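Local coordinates for basic membrane lipoprotein (Brucella melitensis biovar Abortus, PDB 3S99) that binds adenine and probably other purines such as guanine, and may serve an ABC-type system that takes these ligands up, at residues Ala143-Ser157 / Leu204-Thr216. Residues are numbered along the deposited sequence; the frame is centred on the assembly and turned at random.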
loop_
_atom_site.group_PDB
_atom_site.type_symbol
_atom_site.label_atom_id
_atom_site.label_comp_id
_atom_site.label_asym_id
_atom_site.label_seq_id
_atom_site.Cartn_x
_atom_site.Cartn_y
_atom_site.Cartn_z
ATOM N N ALA A 143 -7.841 -15.733 1.776
ATOM C CA ALA A 143 -8.162 -16.133 0.429
ATOM C C ALA A 143 -8.119 -17.648 0.269
ATOM O O ALA A 143 -8.997 -18.229 -0.355
ATOM C CB ALA A 143 -7.233 -15.466 -0.578
ATOM N N ALA A 144 -7.097 -18.277 0.829
ATOM C CA ALA A 144 -6.961 -19.736 0.752
ATOM C C ALA A 144 -8.040 -20.490 1.540
ATOM O O ALA A 144 -8.453 -21.573 1.131
ATOM C CB ALA A 144 -5.595 -20.160 1.177
ATOM N N LYS A 145 -8.504 -19.927 2.660
ATOM C CA LYS A 145 -9.668 -20.486 3.348
ATOM C C LYS A 145 -10.962 -20.264 2.602
ATOM O O LYS A 145 -11.802 -21.137 2.659
ATOM C CB LYS A 145 -9.832 -19.958 4.775
ATOM C CG LYS A 145 -8.705 -20.341 5.709
ATOM C CD LYS A 145 -8.664 -21.830 5.949
ATOM C CE LYS A 145 -7.731 -22.219 7.096
ATOM N NZ LYS A 145 -7.521 -23.713 7.157
ATOM N N MET A 146 -11.127 -19.131 1.897
ATOM C CA MET A 146 -12.398 -18.811 1.273
ATOM C C MET A 146 -12.581 -19.368 -0.153
ATOM O O MET A 146 -13.683 -19.785 -0.535
ATOM C CB MET A 146 -12.613 -17.296 1.250
ATOM C CG MET A 146 -12.704 -16.619 2.658
ATOM S SD MET A 146 -14.069 -17.196 3.691
ATOM C CE MET A 146 -15.452 -16.712 2.641
ATOM N N SER A 147 -11.524 -19.345 -0.956
ATOM C CA SER A 147 -11.655 -19.685 -2.360
ATOM C C SER A 147 -11.836 -21.199 -2.492
ATOM O O SER A 147 -10.957 -21.957 -2.130
ATOM C CB SER A 147 -10.403 -19.248 -3.119
ATOM O OG SER A 147 -10.409 -19.741 -4.439
ATOM N N LYS A 148 -12.964 -21.625 -3.038
ATOM C CA LYS A 148 -13.209 -23.045 -3.269
ATOM C C LYS A 148 -12.350 -23.577 -4.437
ATOM O O LYS A 148 -11.904 -24.713 -4.412
ATOM C CB LYS A 148 -14.693 -23.274 -3.522
ATOM C CG LYS A 148 -15.587 -22.869 -2.332
ATOM C CD LYS A 148 -17.030 -22.537 -2.776
ATOM C CE LYS A 148 -18.028 -22.731 -1.614
ATOM N NZ LYS A 148 -19.447 -22.735 -2.086
ATOM N N LYS A 149 -12.072 -22.728 -5.419
ATOM C CA LYS A 149 -11.237 -23.088 -6.572
ATOM C C LYS A 149 -9.759 -23.002 -6.267
ATOM O O LYS A 149 -8.931 -23.620 -6.963
ATOM C CB LYS A 149 -11.535 -22.149 -7.750
ATOM C CG LYS A 149 -12.893 -22.379 -8.405
ATOM C CD LYS A 149 -13.149 -21.360 -9.529
ATOM C CE LYS A 149 -14.474 -21.613 -10.198
ATOM N NZ LYS A 149 -14.826 -20.614 -11.276
ATOM N N GLY A 150 -9.406 -22.225 -5.248
ATOM C CA GLY A 150 -8.008 -21.952 -4.981
ATOM C C GLY A 150 -7.367 -21.014 -6.005
ATOM O O GLY A 150 -6.188 -21.148 -6.322
ATOM N N ILE A 151 -8.145 -20.071 -6.530
ATOM C CA ILE A 151 -7.619 -19.088 -7.491
ATOM C C ILE A 151 -8.096 -17.677 -7.189
ATOM O O ILE A 151 -9.312 -17.432 -7.122
ATOM C CB ILE A 151 -8.077 -19.351 -8.941
ATOM C CG1 ILE A 151 -7.903 -20.819 -9.348
ATOM C CG2 ILE A 151 -7.305 -18.418 -9.904
ATOM C CD1 ILE A 151 -8.836 -21.278 -10.497
ATOM N N ALA A 152 -7.135 -16.751 -7.081
ATOM C CA ALA A 152 -7.404 -15.341 -6.919
ATOM C C ALA A 152 -7.006 -14.529 -8.157
ATOM O O ALA A 152 -6.036 -14.831 -8.830
ATOM C CB ALA A 152 -6.685 -14.801 -5.700
ATOM N N GLY A 153 -7.776 -13.506 -8.459
ATOM C CA GLY A 153 -7.382 -12.502 -9.453
ATOM C C GLY A 153 -6.627 -11.371 -8.811
ATOM O O GLY A 153 -7.056 -10.812 -7.811
ATOM N N TYR A 154 -5.482 -11.029 -9.368
ATOM C CA TYR A 154 -4.650 -9.987 -8.773
ATOM C C TYR A 154 -4.443 -8.872 -9.787
ATOM O O TYR A 154 -3.919 -9.096 -10.874
ATOM C CB TYR A 154 -3.325 -10.589 -8.332
ATOM C CG TYR A 154 -2.658 -9.906 -7.161
ATOM C CD1 TYR A 154 -2.188 -8.593 -7.250
ATOM C CD2 TYR A 154 -2.413 -10.611 -5.974
ATOM C CE1 TYR A 154 -1.572 -7.971 -6.132
ATOM C CE2 TYR A 154 -1.799 -10.000 -4.873
ATOM C CZ TYR A 154 -1.375 -8.681 -4.969
ATOM O OH TYR A 154 -0.729 -8.097 -3.893
ATOM N N ILE A 155 -4.870 -7.674 -9.429
ATOM C CA ILE A 155 -4.801 -6.517 -10.341
ATOM C C ILE A 155 -3.568 -5.700 -9.956
ATOM O O ILE A 155 -3.562 -5.012 -8.934
ATOM C CB ILE A 155 -6.058 -5.682 -10.280
ATOM C CG1 ILE A 155 -7.246 -6.546 -10.674
ATOM C CG2 ILE A 155 -5.947 -4.418 -11.206
ATOM C CD1 ILE A 155 -8.598 -5.898 -10.448
ATOM N N GLY A 156 -2.515 -5.820 -10.765
ATOM C CA GLY A 156 -1.266 -5.169 -10.490
ATOM C C GLY A 156 -1.282 -3.771 -11.059
ATOM O O GLY A 156 -1.964 -3.498 -12.050
ATOM N N SER A 157 -0.539 -2.880 -10.412
ATOM C CA SER A 157 -0.357 -1.503 -10.879
ATOM C C SER A 157 0.856 -1.468 -11.790
ATOM O O SER A 157 0.738 -1.716 -12.993
ATOM C CB SER A 157 -0.160 -0.567 -9.673
ATOM O OG SER A 157 0.602 -1.194 -8.619
ATOM N N LEU A 204 -10.670 -10.935 -15.126
ATOM C CA LEU A 204 -10.270 -11.990 -14.164
ATOM C C LEU A 204 -11.461 -12.833 -13.706
ATOM O O LEU A 204 -11.352 -14.046 -13.608
ATOM C CB LEU A 204 -9.523 -11.394 -12.967
ATOM C CG LEU A 204 -8.166 -10.804 -13.321
ATOM C CD1 LEU A 204 -7.662 -9.899 -12.162
ATOM C CD2 LEU A 204 -7.193 -11.932 -13.641
ATOM N N ILE A 205 -12.591 -12.190 -13.423
ATOM C CA ILE A 205 -13.812 -12.905 -13.036
ATOM C C ILE A 205 -14.340 -13.735 -14.205
ATOM O O ILE A 205 -14.781 -14.858 -13.999
ATOM C CB ILE A 205 -14.908 -11.932 -12.504
ATOM C CG1 ILE A 205 -14.428 -11.256 -11.201
ATOM C CG2 ILE A 205 -16.189 -12.661 -12.220
ATOM C CD1 ILE A 205 -14.981 -9.848 -11.001
ATOM N N ASP A 206 -14.262 -13.209 -15.428
ATOM C CA ASP A 206 -14.691 -13.986 -16.611
ATOM C C ASP A 206 -13.803 -15.207 -16.794
ATOM O O ASP A 206 -14.268 -16.212 -17.295
ATOM C CB ASP A 206 -14.677 -13.161 -17.902
ATOM C CG ASP A 206 -15.733 -12.057 -17.920
ATOM O OD1 ASP A 206 -16.653 -12.049 -17.072
ATOM O OD2 ASP A 206 -15.636 -11.186 -18.804
ATOM N N GLN A 207 -12.533 -15.106 -16.386
ATOM C CA GLN A 207 -11.598 -16.227 -16.487
ATOM C C GLN A 207 -11.704 -17.219 -15.307
ATOM O O GLN A 207 -10.914 -18.157 -15.230
ATOM C CB GLN A 207 -10.152 -15.719 -16.586
ATOM C CG GLN A 207 -9.802 -14.987 -17.888
ATOM C CD GLN A 207 -8.490 -14.237 -17.780
ATOM O OE1 GLN A 207 -7.519 -14.755 -17.238
ATOM N NE2 GLN A 207 -8.459 -12.999 -18.280
ATOM N N GLY A 208 -12.634 -16.986 -14.372
ATOM C CA GLY A 208 -12.999 -17.981 -13.350
ATOM C C GLY A 208 -12.426 -17.812 -11.946
ATOM O O GLY A 208 -12.580 -18.724 -11.127
ATOM N N VAL A 209 -11.747 -16.695 -11.654
ATOM C CA VAL A 209 -11.208 -16.496 -10.293
ATOM C C VAL A 209 -12.375 -16.294 -9.343
ATOM O O VAL A 209 -13.407 -15.798 -9.750
ATOM C CB VAL A 209 -10.224 -15.300 -10.156
ATOM C CG1 VAL A 209 -9.101 -15.378 -11.219
ATOM C CG2 VAL A 209 -10.957 -13.953 -10.179
ATOM N N ASP A 210 -12.223 -16.681 -8.081
ATOM C CA ASP A 210 -13.318 -16.449 -7.147
ATOM C C ASP A 210 -12.963 -15.522 -5.976
ATOM O O ASP A 210 -13.778 -15.319 -5.078
ATOM C CB ASP A 210 -13.975 -17.784 -6.740
ATOM C CG ASP A 210 -13.030 -18.730 -6.026
ATOM O OD1 ASP A 210 -11.882 -18.344 -5.740
ATOM O OD2 ASP A 210 -13.450 -19.865 -5.740
ATOM N N ILE A 211 -11.773 -14.909 -6.037
ATOM C CA ILE A 211 -11.356 -13.833 -5.132
ATOM C C ILE A 211 -10.680 -12.718 -5.955
ATOM O O ILE A 211 -9.950 -13.010 -6.893
ATOM C CB ILE A 211 -10.346 -14.351 -4.033
ATOM C CG1 ILE A 211 -10.974 -15.459 -3.163
ATOM C CG2 ILE A 211 -9.888 -13.204 -3.109
ATOM C CD1 ILE A 211 -11.829 -14.941 -1.994
ATOM N N ILE A 212 -10.929 -11.454 -5.615
ATOM C CA ILE A 212 -10.286 -10.302 -6.295
ATOM C C ILE A 212 -9.481 -9.486 -5.301
ATOM O O ILE A 212 -9.911 -9.224 -4.167
ATOM C CB ILE A 212 -11.302 -9.388 -6.993
ATOM C CG1 ILE A 212 -11.883 -10.059 -8.244
ATOM C CG2 ILE A 212 -10.667 -8.041 -7.351
ATOM C CD1 ILE A 212 -10.863 -10.392 -9.355
ATOM N N THR A 213 -8.288 -9.119 -5.711
ATOM C CA THR A 213 -7.473 -8.246 -4.919
ATOM C C THR A 213 -6.642 -7.386 -5.845
ATOM O O THR A 213 -6.426 -7.745 -7.023
ATOM C CB THR A 213 -6.532 -9.084 -3.995
ATOM O OG1 THR A 213 -5.951 -8.223 -3.005
ATOM C CG2 THR A 213 -5.463 -9.720 -4.802
ATOM N N GLN A 214 -6.100 -6.308 -5.308
ATOM C CA GLN A 214 -5.430 -5.300 -6.158
ATOM C C GLN A 214 -4.293 -4.556 -5.488
ATOM O O GLN A 214 -4.242 -4.469 -4.266
ATOM C CB GLN A 214 -6.437 -4.261 -6.639
ATOM C CG GLN A 214 -6.809 -3.260 -5.554
ATOM C CD GLN A 214 -8.001 -2.445 -5.905
ATOM O OE1 GLN A 214 -9.059 -2.992 -6.269
ATOM N NE2 GLN A 214 -7.873 -1.124 -5.772
ATOM N N HIS A 215 -3.397 -4.002 -6.313
ATOM C CA HIS A 215 -2.452 -2.978 -5.859
ATOM C C HIS A 215 -2.604 -1.658 -6.620
ATOM O O HIS A 215 -1.665 -0.860 -6.719
ATOM C CB HIS A 215 -1.032 -3.495 -5.977
ATOM C CG HIS A 215 -0.081 -2.902 -4.984
ATOM N ND1 HIS A 215 0.771 -3.681 -4.219
ATOM C CD2 HIS A 215 0.207 -1.612 -4.675
ATOM C CE1 HIS A 215 1.516 -2.892 -3.462
ATOM N NE2 HIS A 215 1.214 -1.633 -3.735
ATOM N N THR A 216 -3.801 -1.434 -7.156
ATOM C CA THR A 216 -4.184 -0.141 -7.723
ATOM C C THR A 216 -5.026 0.631 -6.688
ATOM O O THR A 216 -5.369 0.098 -5.612
ATOM C CB THR A 216 -4.959 -0.367 -9.009
ATOM O OG1 THR A 216 -6.115 -1.191 -8.728
ATOM C CG2 THR A 216 -4.028 -1.039 -10.080
HETATM O O HOH W 1 0.954 -6.318 -4.354
#
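T213 holds its methyl between the backbone N and the carbonyl carbon (chi1 -167°, with OG1 anti to the N), while Y154 turns CG anti to its backbone N, beside the carbonyl carbon (chi1 -151°). The two rotations lay T213 CG2 over one ring face, in a CH-pi contact 3.7 Å from the Y154 ring centroid. At the other end of the contact D210 sends its carboxylate back over its own backbone, where the turn after helix 132-146 receives it. D210 OD2 accepts the nearly straight N-H of K149 N (3.2 Å) on its syn side, somewhat out of the carboxylate plane. S147 OG lies 2.4 Å from D210 OD1, too short to be trusted in detail, so that bond is doubtful as modelled. S147 OG also accepts I151 N, tying the turn to the start of the strand. K149, extended beyond CG, reaches past D210 so that K149 NZ meets G208 O at 2.9 Å, where G208 closes helix 194-206 with a Schellman motif. Strands 151-156 and 211-214 are parallel neighbours, their segment axes approaching to 4.6 Å at 26°, in the mixed sheet of one lobe of this periplasmic-binding-protein fold; strand 182-187 flanks the first on its other edge. From G153 on the pairing alternates: G153 N gives to I211 O and I155 N to T213 O, while G153 O receives T213 N and I155 O receives H215 N. Before it, I151 O is met by D210 N instead of I211 N. With only hydrogens on its alpha carbon, G153 lets L204 CD1 come to 3.8 Å from G153 CA; the same methyl packs on I155 CG1. Beyond the strands S157 OG donates to H215 O from above the carbonyl plane (3.0 Å). The H215 ring touches bound adenine and bonds through NE2 to E162; a water at the ring's edge, in the ring plane and 2.6 Å from H215 ND1, links it to Y154 OH.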